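Local coordinates for protein acetamidase (Bacillus halodurans, PDB 2II1) that probably hydrolyses carbon-nitrogen bonds in linear amides and binds calcium ions, at residues A242-L256 and A283-V297. Numbering follows the deposited sequence.
Sequences ATKNMATFLANRTAL and ARFSLALHYFEKLGV
T254 OG1, in the turn that ends helix 235-253, accepts from L256 N at 3.1 Å, with 149° at the hydrogen, closing an ST turn. Its bond to L250 O is modelled too short and is doubtful. The methyl CG2 meets L295 CB at 4.1 Å; its approach to V297, near the end of the modelled chain, is implausibly close. With an alanine here, L256 N would probably lose its acceptor, and the methyl's contact with L295 CB would go. One water ties the same ends together, accepting from A255 N and donating to L295 O at 2.8 Å. L295 CD1 touches L250 CD2 at 3.6 Å and L256 CD1 at 3.8 Å.

Further in, the F292 ring is approached from three directions. The selenium of selenomethionine M246 lies at its edge, SE 3.8 Å from F292 CZ, the counterpart of a Met-aromatic contact; M246 leaves its backbone with CG opposite N (chi1 -173°), then bends at the next two torsions. F249 CE2 comes obliquely to F292 CE1 at 3.7 Å, and L250 CD2 joins there. F226 stacks edge-to-face on F292. Near the start, F285 CD1 packs on M246 CG at 3.9 Å.

A Schellman motif at G296, with V297 N bonded to F292 O, turns V297 back so that CG1 meets F249 CZ. Overall, helices 235-253 and 258-268, inserted between strands 225-232 and 270-275, pack on one face of antiparallel strands of the large mixed sheet, the segments of 235-253 and 281-288 lying 35° apart; A251, T254 and L256 belong to a third calcium site, unoccupied at this chain.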
loop_
_atom_site.group_PDB
_atom_site.type_symbol
_atom_site.label_atom_id
_atom_site.label_comp_id
_atom_site.label_asym_id
_atom_site.label_seq_id
_atom_site.Cartn_x
_atom_site.Cartn_y
_atom_site.Cartn_z
ATOM N N ALA A 242 12.147 -2.564 -0.078
ATOM C CA ALA A 242 11.336 -3.654 0.488
ATOM C C ALA A 242 11.133 -4.795 -0.495
ATOM O O ALA A 242 11.092 -5.983 -0.106
ATOM C CB ALA A 242 9.936 -3.152 0.968
ATOM N N THR A 243 10.897 -4.410 -1.744
ATOM C CA THR A 243 10.651 -5.325 -2.836
ATOM C C THR A 243 11.910 -6.160 -3.152
ATOM O O THR A 243 11.833 -7.376 -3.284
ATOM C CB THR A 243 10.138 -4.563 -4.107
ATOM O OG1 THR A 243 8.980 -3.793 -3.755
ATOM C CG2 THR A 243 9.801 -5.536 -5.237
ATOM N N LYS A 244 13.053 -5.505 -3.278
ATOM C CA LYS A 244 14.310 -6.205 -3.528
ATOM C C LYS A 244 14.720 -7.149 -2.413
ATOM O O LYS A 244 15.331 -8.170 -2.698
ATOM C CB LYS A 244 15.421 -5.212 -3.810
ATOM C CG LYS A 244 15.269 -4.608 -5.217
ATOM C CD LYS A 244 16.378 -3.616 -5.547
ATOM C CE LYS A 244 16.309 -3.155 -7.002
ATOM N NZ LYS A 244 17.623 -2.600 -7.449
ATOM N N ASN A 245 14.380 -6.805 -1.166
ATOM C CA ASN A 245 14.621 -7.676 0.020
ATOM C C ASN A 245 13.837 -8.988 -0.019
ATOM O O ASN A 245 14.360 -10.074 0.313
ATOM C CB ASN A 245 14.281 -6.944 1.320
ATOM C CG ASN A 245 15.265 -5.832 1.656
ATOM O OD1 ASN A 245 16.212 -5.593 0.917
ATOM N ND2 ASN A 245 15.041 -5.156 2.795
HETATM N N MSE A 246 12.585 -8.889 -0.421
HETATM C CA MSE A 246 11.776 -10.087 -0.651
HETATM C C MSE A 246 12.368 -10.910 -1.793
HETATM O O MSE A 246 12.619 -12.105 -1.661
HETATM C CB MSE A 246 10.316 -9.711 -0.946
HETATM C CG MSE A 246 9.407 -10.925 -1.024
HETATM SE SE MSE A 246 9.357 -11.956 0.653
HETATM C CE MSE A 246 8.178 -10.656 1.469
ATOM N N ALA A 247 12.610 -10.267 -2.922
ATOM C CA ALA A 247 13.044 -10.976 -4.141
ATOM C C ALA A 247 14.425 -11.674 -3.980
ATOM O O ALA A 247 14.644 -12.784 -4.468
ATOM C CB ALA A 247 13.041 -9.985 -5.341
ATOM N N THR A 248 15.366 -10.998 -3.324
ATOM C CA THR A 248 16.700 -11.563 -3.131
ATOM C C THR A 248 16.643 -12.655 -2.066
ATOM O O THR A 248 17.349 -13.639 -2.180
ATOM C CB THR A 248 17.784 -10.502 -2.784
ATOM O OG1 THR A 248 17.456 -9.842 -1.558
ATOM C CG2 THR A 248 17.940 -9.461 -3.895
ATOM N N PHE A 249 15.804 -12.488 -1.050
ATOM C CA PHE A 249 15.524 -13.579 -0.075
ATOM C C PHE A 249 15.023 -14.893 -0.737
ATOM O O PHE A 249 15.597 -15.971 -0.551
ATOM C CB PHE A 249 14.512 -13.104 0.986
ATOM C CG PHE A 249 13.981 -14.213 1.856
ATOM C CD1 PHE A 249 14.843 -15.122 2.452
ATOM C CD2 PHE A 249 12.632 -14.333 2.085
ATOM C CE1 PHE A 249 14.331 -16.167 3.264
ATOM C CE2 PHE A 249 12.119 -15.361 2.888
ATOM C CZ PHE A 249 12.985 -16.277 3.478
ATOM N N LEU A 250 13.931 -14.778 -1.484
ATOM C CA LEU A 250 13.347 -15.886 -2.241
ATOM C C LEU A 250 14.356 -16.531 -3.218
ATOM O O LEU A 250 14.444 -17.752 -3.322
ATOM C CB LEU A 250 12.110 -15.381 -3.018
ATOM C CG LEU A 250 10.723 -15.442 -2.378
ATOM C CD1 LEU A 250 9.640 -14.953 -3.359
ATOM C CD2 LEU A 250 10.404 -16.844 -1.913
ATOM N N ALA A 251 15.116 -15.703 -3.921
ATOM C CA ALA A 251 16.094 -16.188 -4.871
ATOM C C ALA A 251 17.192 -16.933 -4.130
ATOM O O ALA A 251 17.460 -18.089 -4.441
ATOM C CB ALA A 251 16.656 -15.048 -5.665
ATOM N N ASN A 252 17.777 -16.290 -3.117
ATOM C CA ASN A 252 18.878 -16.865 -2.346
ATOM C C ASN A 252 18.532 -18.136 -1.587
ATOM O O ASN A 252 19.361 -19.033 -1.469
ATOM C CB ASN A 252 19.423 -15.847 -1.334
ATOM C CG ASN A 252 20.232 -14.745 -1.987
ATOM O OD1 ASN A 252 20.577 -14.827 -3.165
ATOM N ND2 ASN A 252 20.538 -13.707 -1.222
ATOM N N ARG A 253 17.319 -18.197 -1.059
ATOM C CA ARG A 253 16.939 -19.241 -0.143
ATOM C C ARG A 253 16.082 -20.325 -0.787
ATOM O O ARG A 253 15.800 -21.319 -0.145
ATOM C CB ARG A 253 16.205 -18.626 1.059
ATOM C CG ARG A 253 17.117 -17.843 2.002
ATOM C CD ARG A 253 17.893 -18.808 2.895
ATOM N NE ARG A 253 18.663 -18.147 3.950
ATOM C CZ ARG A 253 19.903 -17.679 3.819
ATOM N NH1 ARG A 253 20.563 -17.769 2.669
ATOM N NH2 ARG A 253 20.495 -17.110 4.859
ATOM N N THR A 254 15.662 -20.151 -2.038
ATOM C CA THR A 254 14.828 -21.164 -2.698
ATOM C C THR A 254 15.387 -21.507 -4.066
ATOM O O THR A 254 16.310 -20.844 -4.565
ATOM C CB THR A 254 13.330 -20.713 -2.852
ATOM O OG1 THR A 254 13.195 -19.849 -3.976
ATOM C CG2 THR A 254 12.808 -19.994 -1.598
ATOM N N ALA A 255 14.786 -22.521 -4.681
ATOM C CA ALA A 255 15.126 -22.949 -6.037
ATOM C C ALA A 255 14.779 -21.912 -7.089
ATOM O O ALA A 255 15.253 -22.026 -8.213
ATOM C CB ALA A 255 14.440 -24.258 -6.367
ATOM N N LEU A 256 13.950 -20.914 -6.757
ATOM C CA LEU A 256 13.630 -19.835 -7.712
ATOM C C LEU A 256 14.902 -19.077 -8.115
ATOM O O LEU A 256 15.794 -18.901 -7.291
ATOM C CB LEU A 256 12.621 -18.813 -7.121
ATOM C CG LEU A 256 11.227 -19.292 -6.712
ATOM C CD1 LEU A 256 10.384 -18.133 -6.194
ATOM C CD2 LEU A 256 10.504 -19.976 -7.843
ATOM N N ALA A 283 7.981 1.248 3.899
ATOM C CA ALA A 283 7.171 0.433 2.989
ATOM C C ALA A 283 7.402 -1.015 3.343
ATOM O O ALA A 283 8.421 -1.345 3.992
ATOM C CB ALA A 283 7.571 0.686 1.547
ATOM N N ARG A 284 6.455 -1.877 2.968
ATOM C CA ARG A 284 6.631 -3.341 3.143
ATOM C C ARG A 284 6.128 -4.141 1.969
ATOM O O ARG A 284 5.092 -3.819 1.392
ATOM C CB ARG A 284 6.012 -3.894 4.451
ATOM C CG ARG A 284 4.542 -3.668 4.659
ATOM C CD ARG A 284 4.199 -3.638 6.151
ATOM N NE ARG A 284 2.744 -3.713 6.350
ATOM C CZ ARG A 284 1.902 -2.694 6.208
ATOM N NH1 ARG A 284 2.340 -1.496 5.878
ATOM N NH2 ARG A 284 0.598 -2.868 6.379
ATOM N N PHE A 285 6.871 -5.187 1.616
ATOM C CA PHE A 285 6.389 -6.150 0.629
ATOM C C PHE A 285 5.929 -7.399 1.344
ATOM O O PHE A 285 6.705 -7.997 2.104
ATOM C CB PHE A 285 7.454 -6.541 -0.409
ATOM C CG PHE A 285 6.849 -7.129 -1.646
ATOM C CD1 PHE A 285 6.480 -8.458 -1.698
ATOM C CD2 PHE A 285 6.538 -6.310 -2.709
ATOM C CE1 PHE A 285 5.840 -8.963 -2.821
ATOM C CE2 PHE A 285 5.938 -6.806 -3.818
ATOM C CZ PHE A 285 5.596 -8.153 -3.882
ATOM N N SER A 286 4.701 -7.817 1.015
ATOM C CA SER A 286 4.010 -8.904 1.675
ATOM C C SER A 286 3.659 -10.037 0.689
ATOM O O SER A 286 3.097 -9.790 -0.404
ATOM C CB SER A 286 2.745 -8.373 2.335
ATOM O OG SER A 286 1.945 -9.394 2.860
ATOM N N LEU A 287 4.008 -11.270 1.078
ATOM C CA LEU A 287 3.622 -12.458 0.325
ATOM C C LEU A 287 3.031 -13.549 1.260
ATOM O O LEU A 287 3.556 -13.777 2.349
ATOM C CB LEU A 287 4.833 -12.980 -0.430
ATOM C CG LEU A 287 4.631 -14.145 -1.391
ATOM C CD1 LEU A 287 3.830 -13.738 -2.682
ATOM C CD2 LEU A 287 5.982 -14.747 -1.719
ATOM N N ALA A 288 1.972 -14.229 0.797
ATOM C CA ALA A 288 1.269 -15.274 1.547
ATOM C C ALA A 288 2.176 -16.441 1.963
ATOM O O ALA A 288 2.973 -16.927 1.167
ATOM C CB ALA A 288 0.091 -15.799 0.742
ATOM N N LEU A 289 2.054 -16.882 3.217
ATOM C CA LEU A 289 2.967 -17.913 3.761
ATOM C C LEU A 289 2.801 -19.248 3.032
ATOM O O LEU A 289 3.723 -20.064 2.984
ATOM C CB LEU A 289 2.725 -18.130 5.260
ATOM C CG LEU A 289 2.978 -16.959 6.209
ATOM C CD1 LEU A 289 2.245 -17.242 7.524
ATOM C CD2 LEU A 289 4.445 -16.752 6.432
ATOM N N HIS A 290 1.638 -19.489 2.450
ATOM C CA HIS A 290 1.452 -20.760 1.759
ATOM C C HIS A 290 2.366 -20.913 0.530
ATOM O O HIS A 290 2.582 -22.038 0.095
ATOM C CB HIS A 290 -0.027 -20.990 1.411
ATOM C CG HIS A 290 -0.542 -20.111 0.312
ATOM N ND1 HIS A 290 -0.300 -20.368 -1.023
ATOM C CD2 HIS A 290 -1.295 -18.985 0.348
ATOM C CE1 HIS A 290 -0.873 -19.434 -1.761
ATOM N NE2 HIS A 290 -1.488 -18.584 -0.955
ATOM N N TYR A 291 2.910 -19.804 -0.008
ATOM C CA TYR A 291 3.903 -19.843 -1.096
ATOM C C TYR A 291 5.274 -20.271 -0.577
ATOM O O TYR A 291 5.983 -21.057 -1.224
ATOM C CB TYR A 291 4.008 -18.479 -1.828
ATOM C CG TYR A 291 2.751 -18.073 -2.592
ATOM C CD1 TYR A 291 2.346 -18.772 -3.730
ATOM C CD2 TYR A 291 1.963 -17.006 -2.167
ATOM C CE1 TYR A 291 1.211 -18.410 -4.427
ATOM C CE2 TYR A 291 0.815 -16.643 -2.860
ATOM C CZ TYR A 291 0.452 -17.349 -3.990
ATOM O OH TYR A 291 -0.677 -17.013 -4.667
ATOM N N PHE A 292 5.638 -19.775 0.603
ATOM C CA PHE A 292 6.829 -20.235 1.311
ATOM C C PHE A 292 6.726 -21.713 1.689
ATOM O O PHE A 292 7.712 -22.417 1.630
ATOM C CB PHE A 292 7.087 -19.396 2.563
ATOM C CG PHE A 292 7.363 -17.969 2.263
ATOM C CD1 PHE A 292 8.613 -17.563 1.864
ATOM C CD2 PHE A 292 6.347 -17.025 2.317
ATOM C CE1 PHE A 292 8.833 -16.232 1.551
ATOM C CE2 PHE A 292 6.582 -15.705 1.989
ATOM C CZ PHE A 292 7.820 -15.324 1.615
ATOM N N GLU A 293 5.551 -22.188 2.084
ATOM C CA GLU A 293 5.383 -23.616 2.414
ATOM C C GLU A 293 5.663 -24.453 1.159
ATOM O O GLU A 293 6.453 -25.384 1.187
ATOM C CB GLU A 293 3.967 -23.918 2.922
ATOM C CG GLU A 293 3.510 -23.076 4.105
ATOM N N LYS A 294 5.000 -24.097 0.063
ATOM C CA LYS A 294 5.250 -24.667 -1.267
ATOM C C LYS A 294 6.737 -24.683 -1.656
ATOM O O LYS A 294 7.239 -25.694 -2.132
ATOM C CB LYS A 294 4.452 -23.899 -2.344
ATOM C CG LYS A 294 2.942 -24.144 -2.365
ATOM C CD LYS A 294 2.223 -23.078 -3.226
ATOM C CE LYS A 294 0.712 -23.123 -3.085
ATOM N NZ LYS A 294 0.198 -24.532 -2.943
ATOM N N LEU A 295 7.445 -23.577 -1.440
ATOM C CA LEU A 295 8.862 -23.495 -1.786
ATOM C C LEU A 295 9.792 -24.183 -0.776
ATOM O O LEU A 295 10.992 -24.169 -0.969
ATOM C CB LEU A 295 9.293 -22.036 -1.981
ATOM C CG LEU A 295 8.716 -21.367 -3.229
ATOM C CD1 LEU A 295 8.904 -19.853 -3.174
ATOM C CD2 LEU A 295 9.338 -21.982 -4.501
ATOM N N GLY A 296 9.245 -24.794 0.274
ATOM C CA GLY A 296 10.053 -25.462 1.298
ATOM C C GLY A 296 10.771 -24.497 2.236
ATOM O O GLY A 296 11.730 -24.890 2.912
ATOM N N VAL A 297 10.319 -23.239 2.259
ATOM C CA VAL A 297 10.817 -22.191 3.155
ATOM C C VAL A 297 9.759 -21.951 4.224
ATOM O O VAL A 297 9.415 -22.850 4.980
ATOM C CB VAL A 297 11.033 -20.835 2.439
ATOM C CG1 VAL A 297 11.412 -19.764 3.435
ATOM C CG2 VAL A 297 12.091 -20.926 1.379
HETATM O O HOH W 1 12.617 -24.079 -3.292
#